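Local structure of trwC protein (Escherichia coli, 1OMH) at residues T87-K92 with D157-T162; P91-L96 with F219-I224; A104-A109 with H202-L207; R112-T117 with A194-E199. The protein probably nicks and rejoins plasmid DNA at the origin of transfer during bacterial conjugation, through the N-terminal relaxase domain described here. One frame throughout, in Å; residues are numbered along the deposited sequence.

Interaction 1: T87-K92 with D157-T162; sequences TFSAPK and DPQLHT. With SO4 (sulfate ion), chain C; nucleotides of chain A.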
# COMPACT_ATOMS: atom_id res chain seq x y z
N THR B 87 1.28 1.47 0.90
CA THR B 87 0.18 1.15 -0.00
C THR B 87 0.68 0.89 -1.42
O THR B 87 1.15 1.81 -2.10
CB THR B 87 -0.83 2.30 -0.04
OG1 THR B 87 -1.37 2.50 1.27
CG2 THR B 87 -1.97 2.00 -1.01
N PHE B 88 0.58 -0.37 -1.84
CA PHE B 88 0.99 -0.81 -3.16
C PHE B 88 -0.23 -0.84 -4.09
O PHE B 88 -1.19 -1.55 -3.81
CB PHE B 88 1.56 -2.24 -3.11
CG PHE B 88 2.79 -2.39 -2.28
CD1 PHE B 88 2.70 -2.50 -0.89
CD2 PHE B 88 4.04 -2.42 -2.88
CE1 PHE B 88 3.86 -2.65 -0.11
CE2 PHE B 88 5.20 -2.56 -2.11
CZ PHE B 88 5.11 -2.68 -0.73
N SER B 89 -0.18 -0.10 -5.19
CA SER B 89 -1.29 -0.07 -6.13
C SER B 89 -0.82 -0.46 -7.52
O SER B 89 0.19 0.03 -8.02
CB SER B 89 -1.89 1.34 -6.16
OG SER B 89 -2.32 1.71 -4.86
N ALA B 90 -1.56 -1.36 -8.16
CA ALA B 90 -1.23 -1.82 -9.49
C ALA B 90 -1.69 -0.83 -10.56
O ALA B 90 -2.56 0.01 -10.31
CB ALA B 90 -1.87 -3.17 -9.73
N PRO B 91 -1.09 -0.91 -11.76
CA PRO B 91 -1.47 -0.03 -12.86
C PRO B 91 -2.95 -0.33 -13.12
O PRO B 91 -3.41 -1.43 -12.83
CB PRO B 91 -0.59 -0.52 -14.00
CG PRO B 91 0.67 -0.95 -13.28
CD PRO B 91 0.12 -1.69 -12.09
N LYS B 92 -3.69 0.64 -13.65
CA LYS B 92 -5.13 0.44 -13.88
C LYS B 92 -5.44 -0.74 -14.81
O LYS B 92 -6.35 -1.51 -14.53
CB LYS B 92 -5.76 1.72 -14.45
CG LYS B 92 -7.28 1.64 -14.64
CD LYS B 92 -8.01 1.46 -13.30
CE LYS B 92 -7.80 2.66 -12.37
NZ LYS B 92 -8.62 2.57 -11.14
N ASP B 157 -14.13 2.09 -8.72
CA ASP B 157 -13.52 1.58 -9.95
C ASP B 157 -12.64 0.41 -9.54
O ASP B 157 -12.24 0.30 -8.38
CB ASP B 157 -12.60 2.62 -10.60
CG ASP B 157 -13.35 3.63 -11.44
OD1 ASP B 157 -14.18 3.20 -12.26
OD2 ASP B 157 -13.07 4.84 -11.31
N PRO B 158 -12.34 -0.50 -10.49
CA PRO B 158 -11.47 -1.63 -10.13
C PRO B 158 -10.15 -0.97 -9.73
O PRO B 158 -9.66 -0.09 -10.44
CB PRO B 158 -11.34 -2.40 -11.45
CG PRO B 158 -12.63 -2.09 -12.16
CD PRO B 158 -12.81 -0.61 -11.88
N GLN B 159 -9.60 -1.39 -8.60
CA GLN B 159 -8.37 -0.78 -8.10
C GLN B 159 -7.68 -1.74 -7.14
O GLN B 159 -7.91 -1.72 -5.92
CB GLN B 159 -8.71 0.54 -7.39
CG GLN B 159 -7.54 1.35 -6.85
CD GLN B 159 -6.56 1.79 -7.93
OE1 GLN B 159 -6.88 1.82 -9.12
NE2 GLN B 159 -5.35 2.14 -7.50
N LEU B 160 -6.83 -2.59 -7.70
CA LEU B 160 -6.10 -3.59 -6.91
C LEU B 160 -4.98 -2.94 -6.12
O LEU B 160 -4.02 -2.43 -6.70
CB LEU B 160 -5.54 -4.67 -7.85
CG LEU B 160 -4.76 -5.84 -7.26
CD1 LEU B 160 -5.63 -6.62 -6.27
CD2 LEU B 160 -4.31 -6.75 -8.40
N HIS B 161 -5.09 -2.96 -4.80
CA HIS B 161 -4.07 -2.37 -3.96
C HIS B 161 -4.03 -3.06 -2.61
O HIS B 161 -5.03 -3.62 -2.14
CB HIS B 161 -4.30 -0.87 -3.77
CG HIS B 161 -5.61 -0.52 -3.12
ND1 HIS B 161 -6.82 -0.69 -3.76
CD2 HIS B 161 -5.90 0.02 -1.91
CE1 HIS B 161 -7.80 -0.27 -2.97
NE2 HIS B 161 -7.26 0.17 -1.84
N THR B 162 -2.87 -3.01 -1.97
CA THR B 162 -2.70 -3.64 -0.67
C THR B 162 -2.11 -2.66 0.32
O THR B 162 -1.15 -1.95 0.01
CB THR B 162 -1.76 -4.86 -0.73
OG1 THR B 162 -2.33 -5.88 -1.55
CG2 THR B 162 -1.53 -5.42 0.68
S SO4 C . -8.97 2.63 0.48
O1 SO4 C . -9.64 1.49 1.13
O2 SO4 C . -9.63 2.93 -0.81
O3 SO4 C . -7.56 2.30 0.24
O4 SO4 C . -9.07 3.81 1.37
P DT A 23 -2.15 6.77 -14.34
OP1 DT A 23 -2.10 5.59 -15.25
OP2 DT A 23 -2.34 8.12 -14.91
O5' DT A 23 -3.22 6.50 -13.18
C5' DT A 23 -4.60 6.16 -13.48
C4' DT A 23 -5.09 5.12 -12.49
O4' DT A 23 -4.11 4.08 -12.44
C3' DT A 23 -5.36 5.55 -11.03
O3' DT A 23 -6.71 5.13 -10.81
C2' DT A 23 -4.84 4.38 -10.21
C1' DT A 23 -3.96 3.57 -11.14
N1 DT A 23 -2.52 3.36 -10.89
C2 DT A 23 -2.12 2.87 -9.67
O2 DT A 23 -2.88 2.74 -8.72
N3 DT A 23 -0.79 2.53 -9.61
C4 DT A 23 0.15 2.65 -10.61
O4 DT A 23 1.30 2.26 -10.42
C5 DT A 23 -0.33 3.25 -11.84
C7 DT A 23 0.61 3.45 -12.98
C6 DT A 23 -1.62 3.58 -11.90
P DC A 24 -7.76 5.99 -9.95
OP1 DC A 24 -8.78 4.96 -9.59
OP2 DC A 24 -8.17 7.17 -10.75
O5' DC A 24 -7.01 6.49 -8.64
C5' DC A 24 -6.81 5.65 -7.48
C4' DC A 24 -5.95 6.39 -6.49
O4' DC A 24 -4.82 6.93 -7.21
C3' DC A 24 -6.64 7.59 -5.82
O3' DC A 24 -6.70 7.19 -4.43
C2' DC A 24 -5.53 8.63 -5.71
C1' DC A 24 -4.47 8.20 -6.69
N1 DC A 24 -4.07 9.09 -7.79
C2 DC A 24 -3.24 10.17 -7.48
O2 DC A 24 -2.97 10.39 -6.30
N3 DC A 24 -2.75 10.94 -8.48
C4 DC A 24 -3.07 10.66 -9.75
N4 DC A 24 -2.54 11.43 -10.71
C5 DC A 24 -3.95 9.59 -10.09
C6 DC A 24 -4.43 8.84 -9.08
O HOH W 1 -5.03 2.76 -4.30
O HOH W 2 -5.30 0.08 -10.63

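Interaction 2: P91-L96 with F219-I224; sequences PKSVSL and FDLAHI. With nucleotides of chain A.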
# COMPACT_ATOMS: atom_id res chain seq x y z
N PRO B 91 -1.09 -0.91 -11.76
CA PRO B 91 -1.47 -0.03 -12.86
C PRO B 91 -2.95 -0.33 -13.12
O PRO B 91 -3.41 -1.43 -12.83
CB PRO B 91 -0.59 -0.52 -14.00
CG PRO B 91 0.67 -0.95 -13.28
CD PRO B 91 0.12 -1.69 -12.09
N LYS B 92 -3.69 0.64 -13.65
CA LYS B 92 -5.13 0.44 -13.88
C LYS B 92 -5.44 -0.74 -14.81
O LYS B 92 -6.35 -1.51 -14.53
CB LYS B 92 -5.76 1.72 -14.45
CG LYS B 92 -7.28 1.64 -14.64
CD LYS B 92 -8.01 1.46 -13.30
CE LYS B 92 -7.80 2.66 -12.37
NZ LYS B 92 -8.62 2.57 -11.14
N SER B 93 -4.70 -0.87 -15.91
CA SER B 93 -4.93 -1.98 -16.84
C SER B 93 -4.82 -3.31 -16.12
O SER B 93 -5.55 -4.26 -16.43
CB SER B 93 -3.92 -1.94 -17.99
OG SER B 93 -2.60 -2.14 -17.51
N VAL B 94 -3.89 -3.39 -15.17
CA VAL B 94 -3.69 -4.62 -14.42
C VAL B 94 -4.91 -4.88 -13.54
O VAL B 94 -5.40 -6.02 -13.47
CB VAL B 94 -2.40 -4.53 -13.58
CG1 VAL B 94 -2.24 -5.77 -12.70
CG2 VAL B 94 -1.20 -4.40 -14.52
N SER B 95 -5.41 -3.84 -12.87
CA SER B 95 -6.60 -4.02 -12.03
C SER B 95 -7.77 -4.47 -12.90
O SER B 95 -8.57 -5.32 -12.49
CB SER B 95 -6.96 -2.70 -11.32
OG SER B 95 -5.97 -2.33 -10.37
N LEU B 96 -7.87 -3.91 -14.10
CA LEU B 96 -8.96 -4.25 -15.02
C LEU B 96 -8.92 -5.71 -15.47
O LEU B 96 -9.94 -6.41 -15.46
CB LEU B 96 -8.91 -3.35 -16.26
CG LEU B 96 -9.72 -2.05 -16.27
CD1 LEU B 96 -9.80 -1.43 -14.89
CD2 LEU B 96 -9.09 -1.11 -17.28
N PHE B 219 4.10 1.10 -16.21
CA PHE B 219 3.63 0.33 -17.35
C PHE B 219 2.16 -0.06 -17.19
O PHE B 219 1.59 0.03 -16.11
CB PHE B 219 4.44 -0.96 -17.50
CG PHE B 219 4.19 -1.98 -16.42
CD1 PHE B 219 4.97 -2.00 -15.28
CD2 PHE B 219 3.15 -2.90 -16.54
CE1 PHE B 219 4.74 -2.91 -14.26
CE2 PHE B 219 2.90 -3.82 -15.52
CZ PHE B 219 3.70 -3.83 -14.38
N ASP B 220 1.57 -0.48 -18.30
CA ASP B 220 0.19 -0.94 -18.35
C ASP B 220 0.19 -2.08 -19.36
O ASP B 220 1.14 -2.22 -20.14
CB ASP B 220 -0.74 0.18 -18.83
CG ASP B 220 -1.36 0.95 -17.68
OD1 ASP B 220 -2.13 0.35 -16.90
OD2 ASP B 220 -1.06 2.16 -17.55
N LEU B 221 -0.85 -2.90 -19.34
CA LEU B 221 -0.95 -4.00 -20.29
C LEU B 221 -1.12 -3.37 -21.67
O LEU B 221 -1.99 -2.52 -21.87
CB LEU B 221 -2.14 -4.89 -19.93
CG LEU B 221 -2.08 -5.45 -18.51
CD1 LEU B 221 -3.29 -6.34 -18.26
CD2 LEU B 221 -0.79 -6.25 -18.33
N ALA B 222 -0.30 -3.80 -22.62
CA ALA B 222 -0.32 -3.26 -23.98
C ALA B 222 -1.65 -3.30 -24.75
O ALA B 222 -1.87 -2.48 -25.64
CB ALA B 222 0.77 -3.95 -24.82
N HIS B 223 -2.54 -4.22 -24.41
CA HIS B 223 -3.81 -4.30 -25.14
C HIS B 223 -4.93 -3.39 -24.63
O HIS B 223 -6.05 -3.44 -25.14
CB HIS B 223 -4.30 -5.75 -25.18
CG HIS B 223 -4.49 -6.37 -23.83
ND1 HIS B 223 -3.43 -6.66 -23.00
CD2 HIS B 223 -5.61 -6.77 -23.19
CE1 HIS B 223 -3.90 -7.22 -21.89
NE2 HIS B 223 -5.21 -7.29 -21.98
N ILE B 224 -4.63 -2.57 -23.63
CA ILE B 224 -5.63 -1.65 -23.08
C ILE B 224 -5.07 -0.24 -23.22
O ILE B 224 -4.02 0.07 -22.66
CB ILE B 224 -5.92 -1.98 -21.59
CG1 ILE B 224 -6.42 -3.42 -21.47
CG2 ILE B 224 -6.96 -1.02 -21.04
CD1 ILE B 224 -6.69 -3.87 -20.06
P DT A 23 -2.15 6.77 -14.34
OP1 DT A 23 -2.10 5.59 -15.25
OP2 DT A 23 -2.34 8.12 -14.91
O5' DT A 23 -3.22 6.50 -13.18
C5' DT A 23 -4.60 6.16 -13.48
C4' DT A 23 -5.09 5.12 -12.49
O4' DT A 23 -4.11 4.08 -12.44
C3' DT A 23 -5.36 5.55 -11.03
O3' DT A 23 -6.71 5.13 -10.81
C2' DT A 23 -4.84 4.38 -10.21
C1' DT A 23 -3.96 3.57 -11.14
N1 DT A 23 -2.52 3.36 -10.89
C2 DT A 23 -2.12 2.87 -9.67
O2 DT A 23 -2.88 2.74 -8.72
N3 DT A 23 -0.79 2.53 -9.61
C4 DT A 23 0.15 2.65 -10.61
O4 DT A 23 1.30 2.26 -10.42
C5 DT A 23 -0.33 3.25 -11.84
C7 DT A 23 0.61 3.45 -12.98
C6 DT A 23 -1.62 3.58 -11.90
P DC A 24 -7.76 5.99 -9.95
OP1 DC A 24 -8.78 4.96 -9.59
OP2 DC A 24 -8.17 7.17 -10.75
O5' DC A 24 -7.01 6.49 -8.64
C5' DC A 24 -6.81 5.65 -7.48
C4' DC A 24 -5.95 6.39 -6.49
O4' DC A 24 -4.82 6.93 -7.21
C3' DC A 24 -6.64 7.59 -5.82
O3' DC A 24 -6.70 7.19 -4.43
C2' DC A 24 -5.53 8.63 -5.71
C1' DC A 24 -4.47 8.20 -6.69
N1 DC A 24 -4.07 9.09 -7.79
C2 DC A 24 -3.24 10.17 -7.48
O2 DC A 24 -2.97 10.39 -6.30
N3 DC A 24 -2.75 10.94 -8.48
C4 DC A 24 -3.07 10.66 -9.75
N4 DC A 24 -2.54 11.43 -10.71
C5 DC A 24 -3.95 9.59 -10.09
C6 DC A 24 -4.43 8.84 -9.08
O HOH W 3 -2.51 2.79 -15.04

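Interaction 3: A104-A109 with H202-L207; sequences AEIIKA and HELQKL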
# COMPACT_ATOMS: atom_id res chain seq x y z
N ALA B 104 -7.51 -14.43 -12.11
CA ALA B 104 -7.07 -14.61 -10.74
C ALA B 104 -5.55 -14.68 -10.57
O ALA B 104 -5.02 -14.29 -9.53
CB ALA B 104 -7.70 -15.87 -10.15
N GLU B 105 -4.85 -15.16 -11.59
CA GLU B 105 -3.39 -15.26 -11.50
C GLU B 105 -2.75 -13.88 -11.37
O GLU B 105 -1.64 -13.75 -10.86
CB GLU B 105 -2.82 -16.00 -12.71
CG GLU B 105 -3.38 -17.41 -12.88
CD GLU B 105 -3.21 -18.27 -11.64
OE1 GLU B 105 -2.05 -18.56 -11.27
OE2 GLU B 105 -4.23 -18.67 -11.04
N ILE B 106 -3.46 -12.85 -11.83
CA ILE B 106 -2.96 -11.48 -11.74
C ILE B 106 -2.99 -11.09 -10.26
O ILE B 106 -2.08 -10.40 -9.77
CB ILE B 106 -3.83 -10.50 -12.54
CG1 ILE B 106 -3.85 -10.89 -14.01
CG2 ILE B 106 -3.31 -9.06 -12.37
CD1 ILE B 106 -2.50 -10.81 -14.67
N ILE B 107 -4.02 -11.53 -9.56
CA ILE B 107 -4.14 -11.23 -8.14
C ILE B 107 -2.93 -11.82 -7.43
O ILE B 107 -2.29 -11.16 -6.62
CB ILE B 107 -5.43 -11.82 -7.53
CG1 ILE B 107 -6.66 -11.25 -8.23
CG2 ILE B 107 -5.50 -11.50 -6.03
CD1 ILE B 107 -6.79 -9.75 -8.12
N LYS B 108 -2.63 -13.07 -7.73
CA LYS B 108 -1.48 -13.73 -7.12
C LYS B 108 -0.18 -13.01 -7.51
O LYS B 108 0.75 -12.92 -6.70
CB LYS B 108 -1.41 -15.19 -7.58
CG LYS B 108 -0.18 -15.94 -7.08
N ALA B 109 -0.12 -12.52 -8.74
CA ALA B 109 1.07 -11.81 -9.22
C ALA B 109 1.30 -10.57 -8.36
O ALA B 109 2.43 -10.28 -7.95
CB ALA B 109 0.90 -11.41 -10.68
N HIS B 202 7.45 -8.80 -14.03
CA HIS B 202 8.03 -10.12 -14.25
C HIS B 202 6.95 -11.18 -14.13
O HIS B 202 6.84 -12.07 -14.98
CB HIS B 202 9.14 -10.38 -13.23
CG HIS B 202 9.78 -11.73 -13.38
ND1 HIS B 202 10.49 -12.09 -14.50
CD2 HIS B 202 9.83 -12.79 -12.54
CE1 HIS B 202 10.95 -13.32 -14.35
NE2 HIS B 202 10.56 -13.77 -13.17
N GLU B 203 6.14 -11.09 -13.08
CA GLU B 203 5.07 -12.05 -12.86
C GLU B 203 4.02 -12.00 -13.96
O GLU B 203 3.49 -13.04 -14.37
CB GLU B 203 4.40 -11.78 -11.51
CG GLU B 203 5.26 -12.12 -10.32
CD GLU B 203 5.67 -13.57 -10.30
OE1 GLU B 203 4.79 -14.44 -10.48
OE2 GLU B 203 6.87 -13.85 -10.11
N LEU B 204 3.71 -10.80 -14.43
CA LEU B 204 2.73 -10.61 -15.49
C LEU B 204 3.22 -11.18 -16.81
O LEU B 204 2.45 -11.77 -17.58
CB LEU B 204 2.41 -9.12 -15.67
CG LEU B 204 1.64 -8.50 -14.50
CD1 LEU B 204 1.48 -7.01 -14.71
CD2 LEU B 204 0.28 -9.18 -14.37
N GLN B 205 4.50 -11.01 -17.09
CA GLN B 205 5.06 -11.53 -18.32
C GLN B 205 5.04 -13.05 -18.31
O GLN B 205 4.89 -13.68 -19.35
CB GLN B 205 6.47 -10.99 -18.53
CG GLN B 205 6.43 -9.57 -19.05
CD GLN B 205 7.78 -8.91 -19.08
OE1 GLN B 205 7.96 -7.89 -19.75
NE2 GLN B 205 8.74 -9.47 -18.35
N LYS B 206 5.16 -13.65 -17.13
CA LYS B 206 5.12 -15.10 -17.01
C LYS B 206 3.73 -15.61 -17.38
O LYS B 206 3.57 -16.78 -17.72
CB LYS B 206 5.45 -15.54 -15.58
CG LYS B 206 6.87 -16.04 -15.40
CD LYS B 206 7.03 -16.81 -14.09
CE LYS B 206 6.90 -15.90 -12.88
NZ LYS B 206 7.23 -16.63 -11.62
N LEU B 207 2.74 -14.73 -17.31
CA LEU B 207 1.36 -15.10 -17.63
C LEU B 207 1.07 -14.88 -19.10
O LEU B 207 -0.03 -15.18 -19.58
CB LEU B 207 0.38 -14.29 -16.77
CG LEU B 207 0.52 -14.47 -15.25
CD1 LEU B 207 -0.51 -13.60 -14.54
CD2 LEU B 207 0.32 -15.93 -14.87

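Interaction 4: R112-T117 with A194-E199; sequences RAVART and AVYNAE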
# COMPACT_ATOMS: atom_id res chain seq x y z
N ARG B 112 2.46 -11.49 -4.80
CA ARG B 112 3.88 -11.88 -4.78
C ARG B 112 4.78 -10.65 -4.86
O ARG B 112 5.74 -10.53 -4.11
CB ARG B 112 4.19 -12.81 -5.95
CG ARG B 112 3.62 -14.21 -5.80
CD ARG B 112 3.84 -15.02 -7.07
NE ARG B 112 3.43 -16.42 -6.92
CZ ARG B 112 3.35 -17.28 -7.93
NH1 ARG B 112 3.66 -16.90 -9.16
NH2 ARG B 112 2.98 -18.53 -7.71
N ALA B 113 4.46 -9.73 -5.77
CA ALA B 113 5.27 -8.53 -5.92
C ALA B 113 5.29 -7.76 -4.60
O ALA B 113 6.32 -7.21 -4.21
CB ALA B 113 4.73 -7.65 -7.04
N VAL B 114 4.15 -7.73 -3.90
CA VAL B 114 4.06 -7.06 -2.61
C VAL B 114 4.92 -7.78 -1.57
O VAL B 114 5.68 -7.15 -0.85
CB VAL B 114 2.60 -7.02 -2.09
CG1 VAL B 114 2.57 -6.51 -0.67
CG2 VAL B 114 1.74 -6.11 -2.98
N ALA B 115 4.81 -9.10 -1.51
CA ALA B 115 5.58 -9.89 -0.55
C ALA B 115 7.09 -9.74 -0.75
O ALA B 115 7.84 -9.58 0.21
CB ALA B 115 5.18 -11.36 -0.64
N ARG B 116 7.54 -9.78 -2.00
CA ARG B 116 8.96 -9.65 -2.30
C ARG B 116 9.48 -8.26 -1.97
O ARG B 116 10.61 -8.11 -1.49
CB ARG B 116 9.21 -9.98 -3.77
CG ARG B 116 9.00 -11.46 -4.09
CD ARG B 116 9.00 -11.70 -5.58
NE ARG B 116 8.69 -13.09 -5.91
CZ ARG B 116 8.40 -13.52 -7.13
NH1 ARG B 116 8.38 -12.67 -8.15
NH2 ARG B 116 8.13 -14.80 -7.34
N THR B 117 8.67 -7.24 -2.20
CA THR B 117 9.10 -5.88 -1.91
C THR B 117 9.21 -5.71 -0.40
O THR B 117 10.15 -5.08 0.09
CB THR B 117 8.11 -4.85 -2.47
OG1 THR B 117 7.94 -5.08 -3.88
CG2 THR B 117 8.63 -3.43 -2.26
N ALA B 194 9.85 0.78 -7.12
CA ALA B 194 10.47 0.29 -8.35
C ALA B 194 10.62 -1.22 -8.27
O ALA B 194 10.52 -1.92 -9.28
CB ALA B 194 11.83 0.96 -8.55
N VAL B 195 10.85 -1.73 -7.06
CA VAL B 195 10.97 -3.17 -6.85
C VAL B 195 9.61 -3.85 -7.06
O VAL B 195 9.53 -4.93 -7.65
CB VAL B 195 11.45 -3.49 -5.41
CG1 VAL B 195 11.49 -4.99 -5.20
CG2 VAL B 195 12.84 -2.87 -5.18
N TYR B 196 8.55 -3.21 -6.57
CA TYR B 196 7.20 -3.76 -6.74
C TYR B 196 6.90 -3.80 -8.24
O TYR B 196 6.41 -4.79 -8.77
CB TYR B 196 6.17 -2.89 -6.02
CG TYR B 196 4.73 -3.14 -6.45
CD1 TYR B 196 4.02 -4.24 -5.96
CD2 TYR B 196 4.10 -2.30 -7.35
CE1 TYR B 196 2.69 -4.48 -6.37
CE2 TYR B 196 2.79 -2.52 -7.77
CZ TYR B 196 2.09 -3.62 -7.28
OH TYR B 196 0.81 -3.84 -7.72
N ASN B 197 7.20 -2.69 -8.90
CA ASN B 197 6.97 -2.56 -10.34
C ASN B 197 7.68 -3.68 -11.12
O ASN B 197 7.08 -4.33 -11.97
CB ASN B 197 7.49 -1.20 -10.81
CG ASN B 197 6.72 -0.65 -11.99
OD1 ASN B 197 7.26 0.08 -12.82
ND2 ASN B 197 5.43 -0.98 -12.06
N ALA B 198 8.96 -3.88 -10.82
CA ALA B 198 9.76 -4.91 -11.48
C ALA B 198 9.20 -6.32 -11.27
O ALA B 198 9.02 -7.06 -12.23
CB ALA B 198 11.21 -4.86 -10.98
N GLU B 199 8.95 -6.68 -10.01
CA GLU B 199 8.42 -8.00 -9.69
C GLU B 199 7.06 -8.24 -10.34
O GLU B 199 6.80 -9.33 -10.85
CB GLU B 199 8.28 -8.16 -8.17
CG GLU B 199 9.60 -8.12 -7.41
CD GLU B 199 10.44 -9.36 -7.65
OE1 GLU B 199 11.60 -9.38 -7.20
OE2 GLU B 199 9.93 -10.31 -8.28

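Interaction 1: T87-K92 with D157-T162
F88 and T162 form a hydrogen-bonded pair between strands 81-89 and 158-167, antiparallel neighbours in the five-stranded sheet that carries the metal-binding histidines of the relaxase domain. F88 N donates to T162 O at 3.0 Å, and T162 N answers to F88 O. A90 N continues the pairing to L160 O with an N-H...O angle of 178°. S89 faces H161 as a non-hydrogen-bonded pair, its OG 3.4 Å from H161 CB.

Side-chain bonds link the two segments to each other and to the DNA. K92, bent at chi2 and chi3, crosses Q159 at about a right angle, bringing NZ within 2.8 Å of Q159 OE1. The same NZ donates to P158 O and to OP1 of DC24 of chain A. A methionine in place of K92 would probably leave P158 O and Q159 OE1 without their shared donor and the phosphate without this positive charge. Q159 NE2 donates to DT23 of chain A O2 at 2.8 Å, so both ends of the amide are held.

H161, a zinc and copper ligand, is steered by ND1, which donates to Q159 O at 2.6 Å; in this metal-free state its NE2 donates to sulfate O3 at 3.0 Å.

Interaction 2: P91-L96 with F219-I224
S93 presses into D220 and L221 where the start of helix 92-99, with P91 at its N-cap position, meets strand 219-221 of a two-stranded antiparallel hairpin. S93 is the main bump: it has the largest buried area of the contact, and its CB and OG fill a hollow walled by D220, L221 and I224. OG stands between its own backbone N and carbonyl carbon (chi1 64°), which turns it into the strand. There it accepts from L221 N at 2.6 Å and donates to D220 OD1, on the lone pair anti to the other carboxylate oxygen. S93 N meets D220 OD1 at 3.0 Å, nearly in line with that oxygen's C-O bond. The two grips hold the carboxylate at the helix N-terminus, where the helix dipole would probably stabilise its negative charge.

A second fit is apolar. P91 CG rests over one face of the F219 ring, offset toward the rim, 4.3 Å from CE2. V94 CG2 fills the notch between F219 and L221, 4.2 Å from L221 CG, and comes obliquely to the ring. At the end of the type I turn from L221 to I224, I224 CD1 approaches S93 O at 3.8 Å, while its other branch, CG2, meets L96 CD2.

On the DNA side, water 3 accepts from K92 N at 2.8 Å and lies within hydrogen-bonding distance of D220 OD2 and of OP1 of DT23 of chain A.

Interaction 3: A104-A109 with H202-L207
The flat group of E203, whose CB touches A109 CB at 3.6 Å, is a carboxylate turned away from the apolar seam. K206 NZ meets its OE2 on the syn side, 27° out of the carboxylate plane, in a salt bridge of 3.2 Å within the helix. R116 and R112 of the facing helix also form salt bridges with it, through OE2 and OE1 respectively, so three positive charges surround this one acid. No hydrogen bond joins segments 104-109 and 202-207 themselves.

The contact is made by aliphatic carbons, mostly methyls. I106 and L204 cross at about a right angle, and I106 CD1 lies only 3.2 Å from L204 CD2, tighter than normal carbon contact. L207 CD1 also crowds the I106 methyl, at 3.4 Å from CD1. With CG1 beside its backbone N and a further bend at chi2 (-64°), I106 sets CD1 against both leucine methyls. Nearer solvent, both methyls of L207 reach E105 CB from one side, CD1 and CD2 each at 3.8 Å.

The two helices run antiparallel at 154°, their short axes 9.5 Å apart. Helix 92-99 closes the inner side of the pair: V94 packs on both I106 and L204, and A98 on I106, while helix 104-122 continues over the sheet strand 158-167.

Interaction 4: R112-T117 with A194-E199
R116 and E199 are joined by a salt bridge in which R116 NH1 donates to E199 OE2 at 2.8 Å. Its geometry is imperfect: the N-H...O angle is 143°, the oxygen is met on its anti side, and the guanidinium and carboxylate planes stand 66° apart. NH1 is shared, which is consistent with this: it also forms a salt bridge with E203 OE2 one turn further along the helix of E199. E199 bends at chi2 to bring its carboxylate across the arginine, its CD lying 3.4 Å from R116 CD. Replacing E199 by alanine is likely to cost R116 NH1 one of its two carboxylate partners, leaving the E203 bridge, and to uncover the arginine's aliphatic part.

T117 OG1 donates within its own helix to A113 O at 2.7 Å, tilted from the carbonyl plane. T117 N reaches the same A113 O at 3.1 Å from the opposite face, so two donors grip that oxygen. Y196 N lies near T117 OG1 but at too poor an angle for a hydrogen bond; the hydroxyl instead packs on Y196 CA at 3.2 Å. The polar end of Y196 is satisfied elsewhere, its OH bonding H110 ND1.

Beneath these polar groups the contact is close and apolar. A113 CB lies 3.6 Å from Y196 CD1, and V114, pointing alongside the tyrosine, sets CG2 3.9 Å from its CE1. The short axes approach to 8.4 Å, near the small A113. This is an antiparallel helix pair, crossing at 140°, that covers the F88 side of the antiparallel sheet in this Rep-clan relaxase domain.

How the interactions relate
Interactions 3 and 4 lie on the same two helices, 104-122 and 189-206, with centres 12 Å apart, and E203 bridges them through salt bridges to R112 and R116. Interaction 4 leans on interaction 1 where F88 CD2 comes 3.6 Å from Y196 CD1. Interactions 1 and 2 share P91 and K92, and S95 OG probably bonds L160 N at 2.8 Å, fastening helix 92-99 to the sheet. V94 joins interactions 2 and 3, its CG1 being 3.5 Å from I106 CG2. Interactions 1 and 2 touch the DNA, and interaction 1 holds the metal ligand H161; the side chain of I106 in interaction 3 is about 12 Å from that of H161.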